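PDB 2DC4: 165aa long hypothetical protein from Pyrococcus horikoshii, which is of unknown function but carries a CYTH domain, and so probably acts on a phosphate-bearing substrate such as a nucleotide or polyphosphate, as its relatives do. Local coordinates for residues 114-126 and 149-163. Residues are numbered along the deposited sequence; the frame is centred on the assembly and turned at random.
Sequences LNRVEKAGDFLDI and LKEEDVEPKLYIELI
A120, at the turn between strands 110-117 and 121-128, comes within 4.8 Å (CA to CA) of I163 just after helix 159-162, whereas the CA atoms of F123 and E155 stand 8.4 Å apart; L149 touches the hairpin again at L124. A120 and G121 together face V117 in a classic beta bulge, and the A120 methyl group lies against L162 and I163. With CG anti to the carbonyl carbon (chi1 -73°), Y159 carries its ring between V117 and F123, its edge toward the F123 face in an offset edge-to-face pair, planes 74° apart. V117 CG2 packs on Y159 CE2 at 3.8 Å, while L162 CD1 makes an off-centre CH-pi contact with the F123 ring. Y159 OH donates to D125 OD2 at 2.7 Å, from 46° above the carboxylate plane. N115 ND2 lies 2.9 Å from the same OH, its OD1 bonded to R102. E155 lays CG against F123 CE2; its OE1 forms a salt bridge with R8 and OE2 accepts K157 N. K6, of the N-terminal ExExK signature, makes a cation-pi contact with Y159, consistent with a place beside the CYTH triphosphate tunnel. There the short phenol-carboxylate bond, with F123 and V117, sets the ring's orientation and probably helps position D125.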
loop_
_atom_site.group_PDB
_atom_site.type_symbol
_atom_site.label_atom_id
_atom_site.label_comp_id
_atom_site.label_asym_id
_atom_site.label_seq_id
_atom_site.Cartn_x
_atom_site.Cartn_y
_atom_site.Cartn_z
ATOM N N LEU A 114 2.962 16.768 -19.647
ATOM C CA LEU A 114 2.794 18.219 -19.588
ATOM C C LEU A 114 1.961 18.501 -18.356
ATOM O O LEU A 114 0.772 18.179 -18.313
ATOM C CB LEU A 114 2.089 18.716 -20.853
ATOM C CG LEU A 114 1.896 20.226 -20.993
ATOM C CD1 LEU A 114 3.219 20.943 -20.733
ATOM C CD2 LEU A 114 1.376 20.537 -22.392
ATOM N N ASN A 115 2.592 19.114 -17.362
ATOM C CA ASN A 115 1.941 19.380 -16.089
ATOM C C ASN A 115 1.591 20.814 -15.756
ATOM O O ASN A 115 2.432 21.705 -15.864
ATOM C CB ASN A 115 2.820 18.861 -14.958
ATOM C CG ASN A 115 3.167 17.405 -15.116
ATOM O OD1 ASN A 115 2.285 16.552 -15.150
ATOM N ND2 ASN A 115 4.459 17.111 -15.219
ATOM N N ARG A 116 0.348 21.026 -15.332
ATOM C CA ARG A 116 -0.081 22.346 -14.884
ATOM C C ARG A 116 -0.164 22.119 -13.378
ATOM O O ARG A 116 -1.129 21.542 -12.877
ATOM C CB ARG A 116 -1.441 22.711 -15.480
ATOM C CG ARG A 116 -1.460 22.601 -16.993
ATOM C CD ARG A 116 -2.385 23.611 -17.636
ATOM N NE ARG A 116 -1.798 24.945 -17.644
ATOM C CZ ARG A 116 -2.375 26.009 -18.193
ATOM N NH1 ARG A 116 -3.561 25.894 -18.773
ATOM N NH2 ARG A 116 -1.753 27.181 -18.182
ATOM N N VAL A 117 0.873 22.559 -12.675
ATOM C CA VAL A 117 1.011 22.331 -11.225
ATOM C C VAL A 117 0.516 23.508 -10.380
ATOM O O VAL A 117 1.003 24.635 -10.463
ATOM C CB VAL A 117 2.484 22.084 -10.892
ATOM C CG1 VAL A 117 2.602 21.682 -9.421
ATOM C CG2 VAL A 117 3.048 20.981 -11.756
ATOM N N GLU A 118 -0.515 23.217 -9.547
ATOM C CA GLU A 118 -1.030 24.228 -8.625
ATOM C C GLU A 118 0.099 24.825 -7.752
ATOM O O GLU A 118 0.947 24.122 -7.212
ATOM C CB GLU A 118 -2.139 23.589 -7.756
ATOM C CG GLU A 118 -3.464 23.401 -8.521
ATOM C CD GLU A 118 -4.602 23.036 -7.575
ATOM O OE1 GLU A 118 -5.509 22.328 -8.001
ATOM O OE2 GLU A 118 -4.633 23.537 -6.448
ATOM N N LYS A 119 0.135 26.185 -7.700
ATOM C CA LYS A 119 1.118 26.896 -6.862
ATOM C C LYS A 119 2.575 26.686 -7.303
ATOM O O LYS A 119 3.509 26.901 -6.545
ATOM C CB LYS A 119 0.953 26.420 -5.415
ATOM C CG LYS A 119 -0.433 26.741 -4.851
ATOM C CD LYS A 119 -0.608 26.316 -3.397
ATOM C CE LYS A 119 -2.026 26.577 -2.891
ATOM N NZ LYS A 119 -2.154 26.081 -1.515
ATOM N N ALA A 120 2.796 26.299 -8.556
ATOM C CA ALA A 120 4.160 26.122 -9.048
ATOM C C ALA A 120 4.327 26.617 -10.481
ATOM O O ALA A 120 5.290 27.319 -10.787
ATOM C CB ALA A 120 4.573 24.659 -8.947
ATOM N N GLY A 121 3.392 26.255 -11.355
ATOM C CA GLY A 121 3.473 26.681 -12.741
ATOM C C GLY A 121 3.337 25.528 -13.719
ATOM O O GLY A 121 2.888 24.446 -13.340
ATOM N N ASP A 122 3.733 25.748 -14.969
ATOM C CA ASP A 122 3.630 24.702 -15.985
ATOM C C ASP A 122 4.987 24.096 -16.316
ATOM O O ASP A 122 5.966 24.806 -16.550
ATOM C CB ASP A 122 2.971 25.261 -17.246
ATOM C CG ASP A 122 1.591 25.834 -16.970
ATOM O OD1 ASP A 122 0.815 25.184 -16.243
ATOM O OD2 ASP A 122 1.279 26.930 -17.483
ATOM N N PHE A 123 5.038 22.768 -16.342
ATOM C CA PHE A 123 6.281 22.066 -16.611
ATOM C C PHE A 123 6.055 20.907 -17.556
ATOM O O PHE A 123 4.955 20.359 -17.633
ATOM C CB PHE A 123 6.878 21.516 -15.312
ATOM C CG PHE A 123 7.126 22.562 -14.262
ATOM C CD1 PHE A 123 6.089 23.026 -13.462
ATOM C CD2 PHE A 123 8.398 23.093 -14.089
ATOM C CE1 PHE A 123 6.320 24.009 -12.502
ATOM C CE2 PHE A 123 8.639 24.073 -13.137
ATOM C CZ PHE A 123 7.604 24.532 -12.342
ATOM N N LEU A 124 7.107 20.544 -18.277
ATOM C CA LEU A 124 7.038 19.411 -19.189
ATOM C C LEU A 124 8.123 18.448 -18.764
ATOM O O LEU A 124 9.286 18.827 -18.655
ATOM C CB LEU A 124 7.304 19.826 -20.642
ATOM C CG LEU A 124 7.527 18.628 -21.585
ATOM C CD1 LEU A 124 6.214 17.883 -21.791
ATOM C CD2 LEU A 124 8.083 19.097 -22.927
ATOM N N ASP A 125 7.743 17.205 -18.489
ATOM C CA ASP A 125 8.724 16.198 -18.140
ATOM C C ASP A 125 8.860 15.329 -19.381
ATOM O O ASP A 125 7.859 14.885 -19.944
ATOM C CB ASP A 125 8.243 15.328 -16.972
ATOM C CG ASP A 125 8.435 15.996 -15.628
ATOM O OD1 ASP A 125 9.579 16.395 -15.324
ATOM O OD2 ASP A 125 7.452 16.114 -14.868
ATOM N N ILE A 126 10.089 15.124 -19.834
ATOM C CA ILE A 126 10.320 14.263 -20.985
ATOM C C ILE A 126 11.000 13.035 -20.401
ATOM O O ILE A 126 12.102 13.118 -19.846
ATOM C CB ILE A 126 11.231 14.919 -22.044
ATOM C CG1 ILE A 126 10.620 16.244 -22.513
ATOM C CG2 ILE A 126 11.407 13.964 -23.232
ATOM C CD1 ILE A 126 11.413 16.923 -23.639
ATOM N N LEU A 149 13.336 23.523 -27.021
ATOM C CA LEU A 149 13.763 23.720 -25.646
ATOM C C LEU A 149 15.287 23.719 -25.590
ATOM O O LEU A 149 15.942 23.118 -26.441
ATOM C CB LEU A 149 13.195 22.604 -24.770
ATOM C CG LEU A 149 11.663 22.604 -24.726
ATOM C CD1 LEU A 149 11.151 21.322 -24.097
ATOM C CD2 LEU A 149 11.181 23.816 -23.935
ATOM N N LYS A 150 15.837 24.389 -24.580
ATOM C CA LYS A 150 17.282 24.487 -24.390
ATOM C C LYS A 150 17.650 24.184 -22.939
ATOM O O LYS A 150 16.780 24.024 -22.089
ATOM C CB LYS A 150 17.765 25.898 -24.749
ATOM C CG LYS A 150 17.499 26.302 -26.186
ATOM C CD LYS A 150 18.025 27.701 -26.478
ATOM C CE LYS A 150 17.281 28.757 -25.676
ATOM N NZ LYS A 150 17.738 30.131 -26.023
ATOM N N GLU A 151 18.945 24.118 -22.651
ATOM C CA GLU A 151 19.391 23.834 -21.296
ATOM C C GLU A 151 18.915 24.868 -20.279
ATOM O O GLU A 151 18.664 24.528 -19.126
ATOM C CB GLU A 151 20.916 23.727 -21.255
ATOM C CG GLU A 151 21.444 22.508 -21.988
ATOM C CD GLU A 151 22.957 22.444 -22.009
ATOM O OE1 GLU A 151 23.570 22.516 -20.923
ATOM O OE2 GLU A 151 23.532 22.317 -23.111
ATOM N N GLU A 152 18.783 26.123 -20.698
ATOM C CA GLU A 152 18.337 27.160 -19.766
ATOM C C GLU A 152 16.891 26.957 -19.336
ATOM O O GLU A 152 16.440 27.561 -18.361
ATOM C CB GLU A 152 18.486 28.564 -20.382
ATOM C CG GLU A 152 17.710 28.784 -21.671
ATOM C CD GLU A 152 17.779 30.226 -22.174
ATOM O OE1 GLU A 152 18.832 30.880 -22.002
ATOM O OE2 GLU A 152 16.779 30.700 -22.758
ATOM N N ASP A 153 16.170 26.103 -20.061
ATOM C CA ASP A 153 14.764 25.833 -19.764
ATOM C C ASP A 153 14.585 24.743 -18.720
ATOM O O ASP A 153 13.481 24.538 -18.211
ATOM C CB ASP A 153 14.031 25.399 -21.037
ATOM C CG ASP A 153 14.013 26.478 -22.101
ATOM O OD1 ASP A 153 14.259 26.154 -23.279
ATOM O OD2 ASP A 153 13.737 27.648 -21.757
ATOM N N VAL A 154 15.663 24.040 -18.410
ATOM C CA VAL A 154 15.592 22.944 -17.449
ATOM C C VAL A 154 15.305 23.391 -16.020
ATOM O O VAL A 154 15.792 24.432 -15.568
ATOM C CB VAL A 154 16.899 22.117 -17.465
ATOM C CG1 VAL A 154 16.867 21.054 -16.371
ATOM C CG2 VAL A 154 17.079 21.462 -18.825
ATOM N N GLU A 155 14.489 22.600 -15.324
ATOM C CA GLU A 155 14.154 22.853 -13.927
ATOM C C GLU A 155 14.565 21.605 -13.149
ATOM O O GLU A 155 13.932 20.555 -13.259
ATOM C CB GLU A 155 12.653 23.102 -13.754
ATOM C CG GLU A 155 12.244 23.283 -12.295
ATOM C CD GLU A 155 13.159 24.246 -11.551
ATOM O OE1 GLU A 155 13.197 25.438 -11.916
ATOM O OE2 GLU A 155 13.850 23.816 -10.607
ATOM N N PRO A 156 15.641 21.703 -12.356
ATOM C CA PRO A 156 16.139 20.573 -11.566
ATOM C C PRO A 156 15.284 20.205 -10.353
ATOM O O PRO A 156 15.182 19.035 -9.988
ATOM C CB PRO A 156 17.538 21.031 -11.139
ATOM C CG PRO A 156 17.858 22.186 -12.058
ATOM C CD PRO A 156 16.536 22.860 -12.222
ATOM N N LYS A 157 14.671 21.205 -9.732
ATOM C CA LYS A 157 13.868 20.968 -8.539
ATOM C C LYS A 157 12.694 20.014 -8.717
ATOM O O LYS A 157 12.065 19.961 -9.773
ATOM C CB LYS A 157 13.353 22.295 -7.982
ATOM C CG LYS A 157 14.439 23.209 -7.429
ATOM C CD LYS A 157 13.829 24.468 -6.823
ATOM C CE LYS A 157 14.877 25.312 -6.117
ATOM N NZ LYS A 157 14.271 26.505 -5.456
ATOM N N LEU A 158 12.410 19.259 -7.661
ATOM C CA LEU A 158 11.297 18.317 -7.661
ATOM C C LEU A 158 10.017 19.112 -7.430
ATOM O O LEU A 158 10.056 20.207 -6.880
ATOM C CB LEU A 158 11.480 17.302 -6.532
ATOM C CG LEU A 158 12.821 16.570 -6.517
ATOM C CD1 LEU A 158 12.933 15.728 -5.250
ATOM C CD2 LEU A 158 12.942 15.703 -7.761
ATOM N N TYR A 159 8.882 18.560 -7.840
ATOM C CA TYR A 159 7.616 19.250 -7.662
ATOM C C TYR A 159 7.318 19.575 -6.207
ATOM O O TYR A 159 6.754 20.625 -5.910
ATOM C CB TYR A 159 6.475 18.423 -8.262
ATOM C CG TYR A 159 6.472 18.445 -9.771
ATOM C CD1 TYR A 159 6.398 17.264 -10.510
ATOM C CD2 TYR A 159 6.571 19.652 -10.465
ATOM C CE1 TYR A 159 6.433 17.289 -11.912
ATOM C CE2 TYR A 159 6.604 19.686 -11.854
ATOM C CZ TYR A 159 6.537 18.502 -12.571
ATOM O OH TYR A 159 6.602 18.542 -13.948
ATOM N N ILE A 160 7.699 18.685 -5.297
ATOM C CA ILE A 160 7.444 18.931 -3.884
ATOM C C ILE A 160 8.285 20.117 -3.382
ATOM O O ILE A 160 7.929 20.772 -2.402
ATOM C CB ILE A 160 7.699 17.639 -3.040
ATOM C CG1 ILE A 160 7.279 17.864 -1.583
ATOM C CG2 ILE A 160 9.161 17.221 -3.138
ATOM C CD1 ILE A 160 5.812 18.245 -1.407
ATOM N N GLU A 161 9.383 20.414 -4.077
ATOM C CA GLU A 161 10.240 21.546 -3.707
ATOM C C GLU A 161 9.788 22.829 -4.421
ATOM O O GLU A 161 10.103 23.937 -3.985
ATOM C CB GLU A 161 11.704 21.268 -4.084
ATOM C CG GLU A 161 12.297 19.980 -3.517
ATOM C CD GLU A 161 13.744 19.752 -3.947
ATOM O OE1 GLU A 161 14.036 19.795 -5.167
ATOM O OE2 GLU A 161 14.597 19.521 -3.059
ATOM N N LEU A 162 9.050 22.675 -5.516
ATOM C CA LEU A 162 8.581 23.811 -6.308
ATOM C C LEU A 162 7.301 24.489 -5.835
ATOM O O LEU A 162 7.125 25.688 -6.045
ATOM C CB LEU A 162 8.401 23.387 -7.769
ATOM C CG LEU A 162 9.688 23.072 -8.531
ATOM C CD1 LEU A 162 9.381 22.236 -9.761
ATOM C CD2 LEU A 162 10.383 24.376 -8.906
ATOM N N ILE A 163 6.406 23.733 -5.209
ATOM C CA ILE A 163 5.152 24.311 -4.747
ATOM C C ILE A 163 5.380 25.355 -3.657
ATOM O O ILE A 163 6.146 25.139 -2.717
ATOM C CB ILE A 163 4.190 23.224 -4.230
ATOM C CG1 ILE A 163 4.863 22.414 -3.123
ATOM C CG2 ILE A 163 3.770 22.321 -5.388
ATOM C CD1 ILE A 163 3.932 21.420 -2.445
#